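Local coordinates for serine acetyltransferase 1, putative (PDB 7BW9), which probably catalyses the transfer of an acetyl group from acetyl-CoA to L-serine, a step of cysteine biosynthesis, and is seen here with cysteine bound, at residues A[32-35]-A[36-40]; A[56-59]-A[60-64]; A[78-81]-A[82-86]; A[90-93]-A[94-98]; A[121-124]-A[125-129]. All blocks are in the same frame, centred on the assembly; numbering follows the deposited sequence.

Running from the N terminus, all five contacts are local and lie in series, none crossing another, in the helical part that precedes the left-handed beta-helix. Contact 1 starts helix 36-45 and contact 2 starts helix 58-79; Leu40 of the first packs on Arg64 of the second. Contact 3 turns the chain from helix 58-79 into helix 82-94, and contact 4 leads from that helix into helix 96-113, so the two share helix 82-94. Contact 5 joins helix 120-126 to helix 128-144. It lies about 33 Å from contact 3, centre to centre, yet its Arg125 touches Lys32 of contact 1.

Contact 1 of 5, residues A[32-35]-A[36-40]; sequences KKSF and LELEL
Leu38 and Phe35 form the close-packed side of this helix start. CB of Leu38 sits over one face of the Phe35 ring, 3.9 Å from its centroid and displaced toward the rim, in a CH-pi contact. The ring gets there because CG of Phe35 lies between its own backbone N and carbonyl carbon (chi1 61°), which folds the phenyl group back along the first turn. At the ring edge, in its plane, OE1 of Glu37 comes within 3.3 Å of CD2 of Phe35, the carboxylate standing nearly perpendicular to the ring. The other carboxylate oxygen of Glu37 is bound by Tyr150 of helix 148-162, whose Asn157 and Ile158 also pack on Phe35.

Phe35 is the N-cap residue of helix 36-45, and its carbonyl O receives the first regular helical bond, from Glu39 N at 3.0 Å. Glu39 also reaches back beyond the cap: its OE2 accepts from Ser34 N at 2.5 Å, a short bond that uses the anti side of the carboxylate. Alongside, OG of Ser34 lies 3.3 Å from CD2 of Leu38.

Packing thins out toward the start of the segment. Lys33 is exposed and brings little more than CB, 4.1 Å from OE2 of Glu39, while the amino group of Lys32 leads away to Asn157 of the second subunit.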
loop_
_atom_site.group_PDB
_atom_site.type_symbol
_atom_site.label_atom_id
_atom_site.label_comp_id
_atom_site.label_asym_id
_atom_site.label_seq_id
_atom_site.Cartn_x
_atom_site.Cartn_y
_atom_site.Cartn_z
ATOM N N LYS A 32 -6.815 11.724 14.103
ATOM C CA LYS A 32 -6.261 10.853 13.074
ATOM C C LYS A 32 -5.331 11.663 12.183
ATOM O O LYS A 32 -5.749 12.662 11.594
ATOM C CB LYS A 32 -7.371 10.204 12.251
ATOM C CG LYS A 32 -7.862 8.890 12.824
ATOM C CD LYS A 32 -8.282 7.940 11.711
ATOM C CE LYS A 32 -8.265 6.486 12.184
ATOM N NZ LYS A 32 -6.935 6.075 12.756
ATOM N N LYS A 33 -4.082 11.227 12.074
ATOM C CA LYS A 33 -3.088 11.880 11.233
ATOM C C LYS A 33 -2.908 11.107 9.932
ATOM O O LYS A 33 -2.971 9.875 9.917
ATOM C CB LYS A 33 -1.742 11.983 11.956
ATOM C CG LYS A 33 -1.682 13.061 13.033
ATOM C CD LYS A 33 -1.315 12.463 14.393
ATOM C CE LYS A 33 0.196 12.471 14.635
ATOM N NZ LYS A 33 0.538 12.752 16.065
ATOM N N SER A 34 -2.681 11.842 8.840
ATOM C CA SER A 34 -2.351 11.238 7.554
ATOM C C SER A 34 -1.504 12.206 6.736
ATOM O O SER A 34 -0.276 12.202 6.848
ATOM C CB SER A 34 -3.621 10.836 6.796
ATOM O OG SER A 34 -4.615 11.853 6.853
ATOM N N PHE A 35 -2.139 13.021 5.895
ATOM C CA PHE A 35 -1.462 14.126 5.227
ATOM C C PHE A 35 -2.445 15.284 5.145
ATOM O O PHE A 35 -3.635 15.131 5.424
ATOM C CB PHE A 35 -0.916 13.731 3.847
ATOM C CG PHE A 35 -1.964 13.286 2.882
ATOM C CD1 PHE A 35 -2.349 11.942 2.820
ATOM C CD2 PHE A 35 -2.552 14.192 2.014
ATOM C CE1 PHE A 35 -3.308 11.511 1.918
ATOM C CE2 PHE A 35 -3.529 13.781 1.113
ATOM C CZ PHE A 35 -3.910 12.438 1.065
ATOM N N LEU A 36 -1.935 16.463 4.791
ATOM C CA LEU A 36 -2.671 17.689 5.092
ATOM C C LEU A 36 -4.063 17.678 4.462
ATOM O O LEU A 36 -5.063 17.849 5.164
ATOM C CB LEU A 36 -1.881 18.917 4.646
ATOM C CG LEU A 36 -2.454 20.253 5.138
ATOM C CD1 LEU A 36 -2.978 20.142 6.574
ATOM C CD2 LEU A 36 -1.393 21.340 5.064
ATOM N N GLU A 37 -4.155 17.430 3.147
ATOM C CA GLU A 37 -5.459 17.535 2.487
ATOM C C GLU A 37 -6.457 16.529 3.047
ATOM O O GLU A 37 -7.632 16.860 3.230
ATOM C CB GLU A 37 -5.318 17.367 0.978
ATOM C CG GLU A 37 -4.479 18.430 0.322
ATOM C CD GLU A 37 -3.031 17.996 0.190
ATOM O OE1 GLU A 37 -2.485 17.426 1.164
ATOM O OE2 GLU A 37 -2.450 18.203 -0.893
ATOM N N LEU A 38 -6.010 15.307 3.361
ATOM C CA LEU A 38 -6.947 14.305 3.875
ATOM C C LEU A 38 -7.433 14.667 5.277
ATOM O O LEU A 38 -8.638 14.608 5.570
ATOM C CB LEU A 38 -6.305 12.917 3.880
ATOM C CG LEU A 38 -7.257 11.871 4.470
ATOM C CD1 LEU A 38 -8.565 11.776 3.659
ATOM C CD2 LEU A 38 -6.586 10.508 4.610
ATOM N N GLU A 39 -6.504 15.024 6.166
ATOM C CA GLU A 39 -6.905 15.434 7.510
ATOM C C GLU A 39 -7.907 16.580 7.450
ATOM O O GLU A 39 -8.939 16.556 8.134
ATOM C CB GLU A 39 -5.675 15.834 8.334
ATOM C CG GLU A 39 -4.732 14.699 8.644
ATOM C CD GLU A 39 -3.302 15.177 8.887
ATOM O OE1 GLU A 39 -3.121 16.371 9.232
ATOM O OE2 GLU A 39 -2.363 14.360 8.734
ATOM N N LEU A 40 -7.641 17.573 6.604
ATOM C CA LEU A 40 -8.526 18.732 6.536
ATOM C C LEU A 40 -9.871 18.372 5.937
ATOM O O LEU A 40 -10.916 18.792 6.454
ATOM C CB LEU A 40 -7.871 19.852 5.734
ATOM C CG LEU A 40 -6.797 20.618 6.514
ATOM C CD1 LEU A 40 -6.179 21.703 5.641
ATOM C CD2 LEU A 40 -7.393 21.214 7.790
#

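Contact 2 of 5, residues A[56-59]-A[60-64]; sequences RTFN and NVLER
CA of Arg56 lies at the edge of the Arg64 guanidinium, 4.4 Å from Arg64 NH2, and the carbonyl O of Asn60 stands over the centre of one face, 3.6 Å above the plane. The phenyl ring of Phe58 is met obliquely by CD2 of Leu62, which approaches CE1 of Phe58 to 4.1 Å; these two side chains run side by side in the same direction, one helical turn apart. Further round the helix, the amide of Asn59 and the carboxylate of Glu63 are inclined 64° to each other without close contact.

The polar centre is the N-terminal cap. Thr57 occupies the N-cap position, and the amide oxygen of Asn60 folds back to it. OG1 of Thr57 donates to OD1 of Asn60 at 3.0 Å, from well above the carbonyl plane, and Thr57 N adds a weak bond to OD1 at 3.3 Å. With CG of Asn60 beside its own backbone N (chi1 -67°), the amide leans toward the start of the helix, where both donors lie. The helical ladder then begins with Val61 N bonded to Thr57 O at 3.0 Å.

This surface turn opens helix 58-79. Phe58, Val61 and Leu62 lean on helix 2-17, while Arg64 packs against helix 36-45 and gives NH1 to the carbonyl of Lys55 in the preceding loop.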
loop_
_atom_site.group_PDB
_atom_site.type_symbol
_atom_site.label_atom_id
_atom_site.label_comp_id
_atom_site.label_asym_id
_atom_site.label_seq_id
_atom_site.Cartn_x
_atom_site.Cartn_y
_atom_site.Cartn_z
ATOM N N ARG A 56 -15.650 23.346 16.776
ATOM C CA ARG A 56 -16.729 23.062 15.837
ATOM C C ARG A 56 -17.647 24.263 15.657
ATOM O O ARG A 56 -18.861 24.118 15.491
ATOM C CB ARG A 56 -17.516 21.835 16.282
ATOM C CG ARG A 56 -16.715 20.556 16.188
ATOM C CD ARG A 56 -17.430 19.393 16.820
ATOM N NE ARG A 56 -16.485 18.349 17.196
ATOM C CZ ARG A 56 -16.836 17.225 17.797
ATOM N NH1 ARG A 56 -18.116 17.011 18.084
ATOM N NH2 ARG A 56 -15.912 16.321 18.108
ATOM N N THR A 57 -17.086 25.468 15.665
ATOM C CA THR A 57 -17.842 26.686 15.404
ATOM C C THR A 57 -17.680 27.102 13.946
ATOM O O THR A 57 -16.786 26.626 13.243
ATOM C CB THR A 57 -17.380 27.814 16.332
ATOM O OG1 THR A 57 -16.104 28.304 15.891
ATOM C CG2 THR A 57 -17.271 27.299 17.762
ATOM N N PHE A 58 -18.554 28.015 13.498
ATOM C CA PHE A 58 -18.483 28.504 12.121
ATOM C C PHE A 58 -17.064 28.915 11.763
ATOM O O PHE A 58 -16.579 28.638 10.657
ATOM C CB PHE A 58 -19.442 29.689 11.916
ATOM C CG PHE A 58 -19.158 30.491 10.665
ATOM C CD1 PHE A 58 -18.241 31.539 10.676
ATOM C CD2 PHE A 58 -19.805 30.193 9.474
ATOM C CE1 PHE A 58 -17.971 32.253 9.526
ATOM C CE2 PHE A 58 -19.540 30.915 8.319
ATOM C CZ PHE A 58 -18.627 31.943 8.345
ATOM N N ASN A 59 -16.378 29.566 12.700
ATOM C CA ASN A 59 -15.051 30.093 12.420
ATOM C C ASN A 59 -14.024 28.981 12.288
ATOM O O ASN A 59 -13.089 29.083 11.487
ATOM C CB ASN A 59 -14.643 31.070 13.517
ATOM C CG ASN A 59 -14.046 32.320 12.954
ATOM O OD1 ASN A 59 -12.929 32.297 12.423
ATOM N ND2 ASN A 59 -14.790 33.419 13.029
ATOM N N ASN A 60 -14.165 27.920 13.081
ATOM C CA ASN A 60 -13.280 26.776 12.920
ATOM C C ASN A 60 -13.467 26.142 11.546
ATOM O O ASN A 60 -12.490 25.776 10.888
ATOM C CB ASN A 60 -13.525 25.759 14.037
ATOM C CG ASN A 60 -13.120 26.284 15.407
ATOM O OD1 ASN A 60 -13.937 26.346 16.328
ATOM N ND2 ASN A 60 -11.855 26.666 15.546
ATOM N N VAL A 61 -14.716 26.038 11.083
ATOM C CA VAL A 61 -14.983 25.542 9.733
ATOM C C VAL A 61 -14.320 26.444 8.701
ATOM O O VAL A 61 -13.689 25.971 7.740
ATOM C CB VAL A 61 -16.505 25.441 9.503
ATOM C CG1 VAL A 61 -16.831 25.081 8.035
ATOM C CG2 VAL A 61 -17.133 24.451 10.490
ATOM N N LEU A 62 -14.439 27.760 8.895
ATOM C CA LEU A 62 -13.864 28.706 7.946
ATOM C C LEU A 62 -12.345 28.640 7.956
ATOM O O LEU A 62 -11.707 28.756 6.902
ATOM C CB LEU A 62 -14.345 30.121 8.260
ATOM C CG LEU A 62 -13.768 31.257 7.417
ATOM C CD1 LEU A 62 -14.218 31.152 5.967
ATOM C CD2 LEU A 62 -14.133 32.628 8.024
ATOM N N GLU A 63 -11.744 28.462 9.136
ATOM C CA GLU A 63 -10.293 28.299 9.203
ATOM C C GLU A 63 -9.850 27.066 8.424
ATOM O O GLU A 63 -8.907 27.120 7.630
ATOM C CB GLU A 63 -9.826 28.182 10.658
ATOM C CG GLU A 63 -9.760 29.490 11.429
ATOM C CD GLU A 63 -9.643 29.264 12.936
ATOM O OE1 GLU A 63 -9.254 28.137 13.331
ATOM O OE2 GLU A 63 -9.936 30.204 13.720
ATOM N N ARG A 64 -10.503 25.933 8.670
ATOM C CA ARG A 64 -10.086 24.700 8.008
ATOM C C ARG A 64 -10.302 24.790 6.508
ATOM O O ARG A 64 -9.435 24.383 5.723
ATOM C CB ARG A 64 -10.835 23.517 8.610
ATOM C CG ARG A 64 -10.534 23.383 10.088
ATOM C CD ARG A 64 -11.014 22.095 10.678
ATOM N NE ARG A 64 -12.437 22.136 10.947
ATOM C CZ ARG A 64 -12.952 22.344 12.153
ATOM N NH1 ARG A 64 -12.148 22.522 13.191
ATOM N NH2 ARG A 64 -14.264 22.365 12.320
#

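Contact 3 of 5, residues A[78-81]-A[82-86]; sequences AYYN and QQLAE
Asn81 and Leu84 meet in the cap that begins helix 82-94. From its CB, 3.0 Å from Gln82 N, the side chain of Asn81 turns so that CG lies between the backbone N and the carbonyl carbon (chi1 62°), bending over the first helical turn. CG has Gln83 N at 3.9 Å. At the tip, OD1 accepts from Leu84 N at 3.0 Å in a nearly straight bond, the donor tilted 33° from the amide plane; Gln83 N is also close to OD1, at 2.8 Å. Asn81 is thus the N-cap residue, its amide oxygen taking up a backbone N-H at a helix start where no earlier turn supplies a carbonyl. Its own carbonyl O enters the helical pattern by accepting from Ala85 N.

Beside the cap lies an apolar contact. CD2 of Leu84 rests over one face of the Tyr80 ring, nearest CG at 3.4 Å and 3.6 Å from the centroid, a close CH-pi approach. The phenol OH is hydrogen-bonded to the backbone N atoms of Ile148 and Glu149.

Tyr80 is the first residue to leave the helical conformation after helix 58-79, making 80-81 a tight link between two helices. Ala85 packs back on Ile76 and Glu77 of helix 58-79, while Tyr80 reaches the start of helix 148-162.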
loop_
_atom_site.group_PDB
_atom_site.type_symbol
_atom_site.label_atom_id
_atom_site.label_comp_id
_atom_site.label_asym_id
_atom_site.label_seq_id
_atom_site.Cartn_x
_atom_site.Cartn_y
_atom_site.Cartn_z
ATOM N N ALA A 78 2.101 26.582 -8.441
ATOM C CA ALA A 78 3.451 26.092 -8.687
ATOM C C ALA A 78 3.535 25.376 -10.024
ATOM O O ALA A 78 4.497 25.563 -10.778
ATOM C CB ALA A 78 3.895 25.177 -7.544
ATOM N N TYR A 79 2.523 24.572 -10.355
ATOM C CA TYR A 79 2.526 23.883 -11.640
ATOM C C TYR A 79 2.097 24.790 -12.793
ATOM O O TYR A 79 2.492 24.547 -13.940
ATOM C CB TYR A 79 1.602 22.668 -11.593
ATOM C CG TYR A 79 2.120 21.452 -10.846
ATOM C CD1 TYR A 79 3.019 20.568 -11.441
ATOM C CD2 TYR A 79 1.661 21.157 -9.567
ATOM C CE1 TYR A 79 3.464 19.442 -10.768
ATOM C CE2 TYR A 79 2.099 20.035 -8.890
ATOM C CZ TYR A 79 3.002 19.183 -9.490
ATOM O OH TYR A 79 3.433 18.067 -8.800
ATOM N N TYR A 80 1.284 25.816 -12.515
ATOM C CA TYR A 80 0.659 26.651 -13.540
ATOM C C TYR A 80 0.766 28.133 -13.206
ATOM O O TYR A 80 1.845 28.722 -13.311
ATOM C CB TYR A 80 -0.823 26.297 -13.710
ATOM C CG TYR A 80 -1.096 24.883 -14.142
ATOM C CD1 TYR A 80 -1.074 24.526 -15.485
ATOM C CD2 TYR A 80 -1.402 23.900 -13.205
ATOM C CE1 TYR A 80 -1.335 23.219 -15.885
ATOM C CE2 TYR A 80 -1.662 22.588 -13.591
ATOM C CZ TYR A 80 -1.625 22.253 -14.929
ATOM O OH TYR A 80 -1.894 20.957 -15.301
ATOM N N ASN A 81 -0.348 28.739 -12.795
ATOM C CA ASN A 81 -0.388 30.161 -12.480
ATOM C C ASN A 81 -1.581 30.440 -11.577
ATOM O O ASN A 81 -2.444 29.585 -11.367
ATOM C CB ASN A 81 -0.467 31.011 -13.751
ATOM C CG ASN A 81 -1.729 30.747 -14.544
ATOM O OD1 ASN A 81 -2.834 31.105 -14.124
ATOM N ND2 ASN A 81 -1.575 30.111 -15.694
ATOM N N GLN A 82 -1.637 31.675 -11.073
ATOM C CA GLN A 82 -2.676 32.035 -10.115
ATOM C C GLN A 82 -4.067 32.042 -10.744
ATOM O O GLN A 82 -5.049 31.725 -10.062
ATOM C CB GLN A 82 -2.384 33.404 -9.490
ATOM C CG GLN A 82 -3.400 33.796 -8.419
ATOM C CD GLN A 82 -2.781 34.443 -7.189
ATOM O OE1 GLN A 82 -1.575 34.341 -6.946
ATOM N NE2 GLN A 82 -3.621 35.107 -6.394
ATOM N N GLN A 83 -4.184 32.405 -12.025
ATOM C CA GLN A 83 -5.515 32.466 -12.630
ATOM C C GLN A 83 -6.176 31.091 -12.627
ATOM O O GLN A 83 -7.305 30.936 -12.142
ATOM C CB GLN A 83 -5.455 33.029 -14.057
ATOM C CG GLN A 83 -6.857 33.154 -14.683
ATOM C CD GLN A 83 -6.890 33.845 -16.046
ATOM O OE1 GLN A 83 -6.943 33.185 -17.085
ATOM N NE2 GLN A 83 -6.899 35.177 -16.041
ATOM N N LEU A 84 -5.480 30.080 -13.159
ATOM C CA LEU A 84 -6.020 28.725 -13.175
ATOM C C LEU A 84 -6.280 28.221 -11.759
ATOM O O LEU A 84 -7.308 27.584 -11.495
ATOM C CB LEU A 84 -5.061 27.791 -13.914
ATOM C CG LEU A 84 -5.525 26.329 -13.965
ATOM C CD1 LEU A 84 -6.754 26.202 -14.851
ATOM C CD2 LEU A 84 -4.438 25.383 -14.449
ATOM N N ALA A 85 -5.365 28.506 -10.831
ATOM C CA ALA A 85 -5.560 28.098 -9.443
ATOM C C ALA A 85 -6.858 28.666 -8.874
ATOM O O ALA A 85 -7.663 27.930 -8.285
ATOM C CB ALA A 85 -4.354 28.525 -8.609
ATOM N N GLU A 86 -7.093 29.973 -9.066
ATOM C CA GLU A 86 -8.341 30.594 -8.613
ATOM C C GLU A 86 -9.560 29.939 -9.255
ATOM O O GLU A 86 -10.577 29.706 -8.588
ATOM C CB GLU A 86 -8.333 32.093 -8.937
ATOM C CG GLU A 86 -7.604 32.978 -7.938
ATOM C CD GLU A 86 -8.254 34.357 -7.787
ATOM O OE1 GLU A 86 -8.849 34.857 -8.773
ATOM O OE2 GLU A 86 -8.175 34.935 -6.677
#

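Contact 4 of 5, residues A[90-93]-A[94-98]; sequences TALL and SQFVT
Ser94 and Gln95 both bond to the carbonyl of Ala91 where helix 82-94 passes into helix 96-113, a helix-to-helix junction in the N-terminal helical part of the subunit. The backbone bonds record the change. Ser94 N donates to Thr90 O at 3.0 Å in regular helical fashion. Gln95 N is divided between Ala91 O, at 3.0 Å but bent, and Leu92 O, a weak bond. Phe96 N reaches only three residues back, to Leu93 O at 3.1 Å, arriving from well above that carbonyl plane.

Among side-chain bonds, OG of Ser94 donates to Ala91 O at 3.1 Å. Its position between the backbone N and carbonyl carbon (chi1 84°) turns the hydroxyl back on the preceding turn, so that Ala91 O takes two donors from the same face.

Apolar contact rests on Leu92 and Phe96, which extend side by side in the same direction: CD1 of Leu92 is 3.8 Å from CD2 of Phe96. Both are buried, Leu92 against Ile72 and Val138, Phe96 against Leu68, Ile44 and Thr8, which places the junction amid helices 58-79, 128-144, 36-45 and 2-17.

One water completes the link, donating to Leu93 O at 2.9 Å and accepting from Val97 N at 3.0 Å, and so bridges the two helices.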
loop_
_atom_site.group_PDB
_atom_site.type_symbol
_atom_site.label_atom_id
_atom_site.label_comp_id
_atom_site.label_asym_id
_atom_site.label_seq_id
_atom_site.Cartn_x
_atom_site.Cartn_y
_atom_site.Cartn_z
ATOM N N THR A 90 -12.437 28.087 -7.114
ATOM C CA THR A 90 -13.804 28.581 -7.124
ATOM C C THR A 90 -14.770 27.440 -7.393
ATOM O O THR A 90 -15.767 27.270 -6.681
ATOM C CB THR A 90 -13.940 29.698 -8.165
ATOM O OG1 THR A 90 -13.104 30.795 -7.771
ATOM C CG2 THR A 90 -15.391 30.178 -8.285
ATOM N N ALA A 91 -14.454 26.612 -8.385
ATOM C CA ALA A 91 -15.308 25.470 -8.693
ATOM C C ALA A 91 -15.390 24.514 -7.511
ATOM O O ALA A 91 -16.475 24.020 -7.185
ATOM C CB ALA A 91 -14.802 24.751 -9.940
ATOM N N LEU A 92 -14.263 24.287 -6.822
ATOM C CA LEU A 92 -14.258 23.383 -5.674
ATOM C C LEU A 92 -15.142 23.905 -4.545
ATOM O O LEU A 92 -15.946 23.159 -3.975
ATOM C CB LEU A 92 -12.828 23.178 -5.173
ATOM C CG LEU A 92 -12.699 22.369 -3.872
ATOM C CD1 LEU A 92 -13.409 21.007 -3.957
ATOM C CD2 LEU A 92 -11.237 22.168 -3.512
ATOM N N LEU A 93 -14.984 25.181 -4.188
ATOM C CA LEU A 93 -15.797 25.762 -3.118
ATOM C C LEU A 93 -17.281 25.674 -3.448
ATOM O O LEU A 93 -18.094 25.246 -2.616
ATOM C CB LEU A 93 -15.378 27.219 -2.872
ATOM C CG LEU A 93 -14.053 27.292 -2.110
ATOM C CD1 LEU A 93 -13.399 28.670 -2.159
ATOM C CD2 LEU A 93 -14.243 26.840 -0.669
ATOM N N SER A 94 -17.654 26.069 -4.667
ATOM C CA SER A 94 -19.057 26.043 -5.060
ATOM C C SER A 94 -19.632 24.629 -5.103
ATOM O O SER A 94 -20.849 24.462 -4.971
ATOM C CB SER A 94 -19.224 26.708 -6.424
ATOM O OG SER A 94 -18.961 25.773 -7.456
ATOM N N GLN A 95 -18.798 23.608 -5.276
ATOM C CA GLN A 95 -19.272 22.228 -5.277
ATOM C C GLN A 95 -19.116 21.531 -3.934
ATOM O O GLN A 95 -19.426 20.340 -3.831
ATOM C CB GLN A 95 -18.530 21.426 -6.339
ATOM C CG GLN A 95 -18.589 22.047 -7.705
ATOM C CD GLN A 95 -19.325 21.200 -8.678
ATOM O OE1 GLN A 95 -18.755 20.295 -9.273
ATOM N NE2 GLN A 95 -20.611 21.477 -8.849
ATOM N N PHE A 96 -18.670 22.239 -2.894
ATOM C CA PHE A 96 -18.202 21.541 -1.704
ATOM C C PHE A 96 -19.326 20.818 -0.973
ATOM O O PHE A 96 -19.126 19.706 -0.476
ATOM C CB PHE A 96 -17.477 22.498 -0.759
ATOM C CG PHE A 96 -16.242 21.898 -0.177
ATOM C CD1 PHE A 96 -16.328 21.039 0.905
ATOM C CD2 PHE A 96 -15.002 22.137 -0.748
ATOM C CE1 PHE A 96 -15.188 20.453 1.433
ATOM C CE2 PHE A 96 -13.859 21.561 -0.227
ATOM C CZ PHE A 96 -13.953 20.712 0.865
ATOM N N VAL A 97 -20.507 21.420 -0.882
ATOM C CA VAL A 97 -21.604 20.724 -0.218
ATOM C C VAL A 97 -22.100 19.560 -1.085
ATOM O O VAL A 97 -22.427 18.484 -0.574
ATOM C CB VAL A 97 -22.720 21.724 0.145
ATOM C CG1 VAL A 97 -23.985 21.010 0.602
ATOM C CG2 VAL A 97 -22.221 22.678 1.245
ATOM N N THR A 98 -22.099 19.731 -2.405
ATOM C CA THR A 98 -22.407 18.610 -3.296
ATOM C C THR A 98 -21.480 17.422 -3.037
ATOM O O THR A 98 -21.932 16.273 -2.923
ATOM C CB THR A 98 -22.297 19.069 -4.749
ATOM O OG1 THR A 98 -23.128 20.221 -4.943
ATOM C CG2 THR A 98 -22.707 17.948 -5.714
HETATM O O HOH W 1 -20.702 24.296 -1.652
#

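Contact 5 of 5, residues A[121-124]-A[125-129]; sequences AMII and RSYPG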
loop_
_atom_site.group_PDB
_atom_site.type_symbol
_atom_site.label_atom_id
_atom_site.label_comp_id
_atom_site.label_asym_id
_atom_site.label_seq_id
_atom_site.Cartn_x
_atom_site.Cartn_y
_atom_site.Cartn_z
ATOM N N ALA A 121 -19.695 5.487 12.102
ATOM C CA ALA A 121 -18.445 5.977 12.681
ATOM C C ALA A 121 -17.256 5.161 12.185
ATOM O O ALA A 121 -16.257 5.720 11.711
ATOM C CB ALA A 121 -18.516 5.931 14.208
ATOM N N MET A 122 -17.350 3.834 12.291
ATOM C CA MET A 122 -16.282 2.963 11.815
ATOM C C MET A 122 -15.973 3.248 10.351
ATOM O O MET A 122 -14.811 3.414 9.968
ATOM C CB MET A 122 -16.687 1.502 12.007
ATOM C CG MET A 122 -15.862 0.510 11.179
ATOM S SD MET A 122 -16.536 -1.172 11.158
ATOM C CE MET A 122 -16.596 -1.536 12.901
ATOM N N ILE A 123 -17.020 3.343 9.529
ATOM C CA ILE A 123 -16.843 3.593 8.102
ATOM C C ILE A 123 -16.172 4.942 7.889
ATOM O O ILE A 123 -15.209 5.067 7.122
ATOM C CB ILE A 123 -18.201 3.508 7.374
ATOM C CG1 ILE A 123 -18.772 2.093 7.467
ATOM C CG2 ILE A 123 -18.085 3.933 5.907
ATOM C CD1 ILE A 123 -20.238 2.029 7.187
ATOM N N ILE A 124 -16.659 5.966 8.585
ATOM C CA ILE A 124 -16.162 7.312 8.342
ATOM C C ILE A 124 -14.709 7.430 8.775
ATOM O O ILE A 124 -13.892 8.066 8.103
ATOM C CB ILE A 124 -17.049 8.336 9.066
ATOM C CG1 ILE A 124 -18.422 8.422 8.394
ATOM C CG2 ILE A 124 -16.355 9.695 9.104
ATOM C CD1 ILE A 124 -19.414 9.324 9.137
ATOM N N ARG A 125 -14.359 6.810 9.894
ATOM C CA ARG A 125 -13.033 7.043 10.445
ATOM C C ARG A 125 -11.980 6.153 9.807
ATOM O O ARG A 125 -10.804 6.531 9.753
ATOM C CB ARG A 125 -13.065 6.836 11.958
ATOM C CG ARG A 125 -13.543 8.103 12.680
ATOM C CD ARG A 125 -13.423 8.032 14.184
ATOM N NE ARG A 125 -12.086 7.718 14.661
ATOM C CZ ARG A 125 -11.115 8.606 14.887
ATOM N NH1 ARG A 125 -11.291 9.899 14.642
ATOM N NH2 ARG A 125 -9.948 8.194 15.360
ATOM N N SER A 126 -12.378 4.989 9.310
ATOM C CA SER A 126 -11.414 3.937 9.028
ATOM C C SER A 126 -11.504 3.286 7.650
ATOM O O SER A 126 -10.564 2.580 7.284
ATOM C CB SER A 126 -11.521 2.833 10.087
ATOM O OG SER A 126 -11.221 3.359 11.368
ATOM N N TYR A 127 -12.565 3.482 6.876
ATOM C CA TYR A 127 -12.658 2.737 5.606
ATOM C C TYR A 127 -11.811 3.404 4.525
ATOM O O TYR A 127 -12.113 4.537 4.127
ATOM C CB TYR A 127 -14.102 2.605 5.150
ATOM C CG TYR A 127 -14.738 1.323 5.651
ATOM C CD1 TYR A 127 -14.500 0.870 6.940
ATOM C CD2 TYR A 127 -15.548 0.555 4.830
ATOM C CE1 TYR A 127 -15.069 -0.308 7.413
ATOM C CE2 TYR A 127 -16.131 -0.636 5.287
ATOM C CZ TYR A 127 -15.885 -1.060 6.580
ATOM O OH TYR A 127 -16.449 -2.242 7.036
ATOM N N PRO A 128 -10.771 2.736 4.003
ATOM C CA PRO A 128 -9.935 3.382 2.972
ATOM C C PRO A 128 -10.688 3.704 1.696
ATOM O O PRO A 128 -10.291 4.636 0.984
ATOM C CB PRO A 128 -8.822 2.357 2.708
ATOM C CG PRO A 128 -9.412 1.039 3.134
ATOM C CD PRO A 128 -10.330 1.363 4.302
ATOM N N GLY A 129 -11.736 2.939 1.366
ATOM C CA GLY A 129 -12.503 3.225 0.163
ATOM C C GLY A 129 -13.282 4.519 0.263
ATOM O O GLY A 129 -13.517 5.184 -0.750
#
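Arg125, Ser126 and Tyr127 give their backbone N-H groups to three successive carbonyls of the preceding turn. Arg125 N bonds to Ala121 O at 2.8 Å, Ser126 N to Met122 O at 3.0 Å with a bent geometry, and Tyr127 N to Ile123 O at 3.1 Å, from above the carbonyl plane. The carbonyl of Ile124 is taken by the imidazole of His131.

The buried guanidinium of Arg125 is satisfied on several sides: NH1 and NH2 donate to the carbonyls of Phe49 and Pro30, while NE forms a salt bridge with Glu153 of the second subunit. The phenol OH of Tyr127 bonds to Asp114, a residue of the cysteine pocket, and the Tyr127 side chain itself lies about 6 Å from a bound cysteine. The Tyr127 ring packs on apolar atoms, CG1 of Ile123 lying over the centre of one face, 4.2 Å from the centroid, and Met122 approaching obliquely in a Met-aromatic contact, with SD 4.1 Å from CE1 of Tyr127.

Tyr127 occupies the N-cap position of helix 128-144, in the short passage from helix 120-126. Ile123 and Ile124 press on helix 96-113, and Met122 packs on Glu149 of the second subunit.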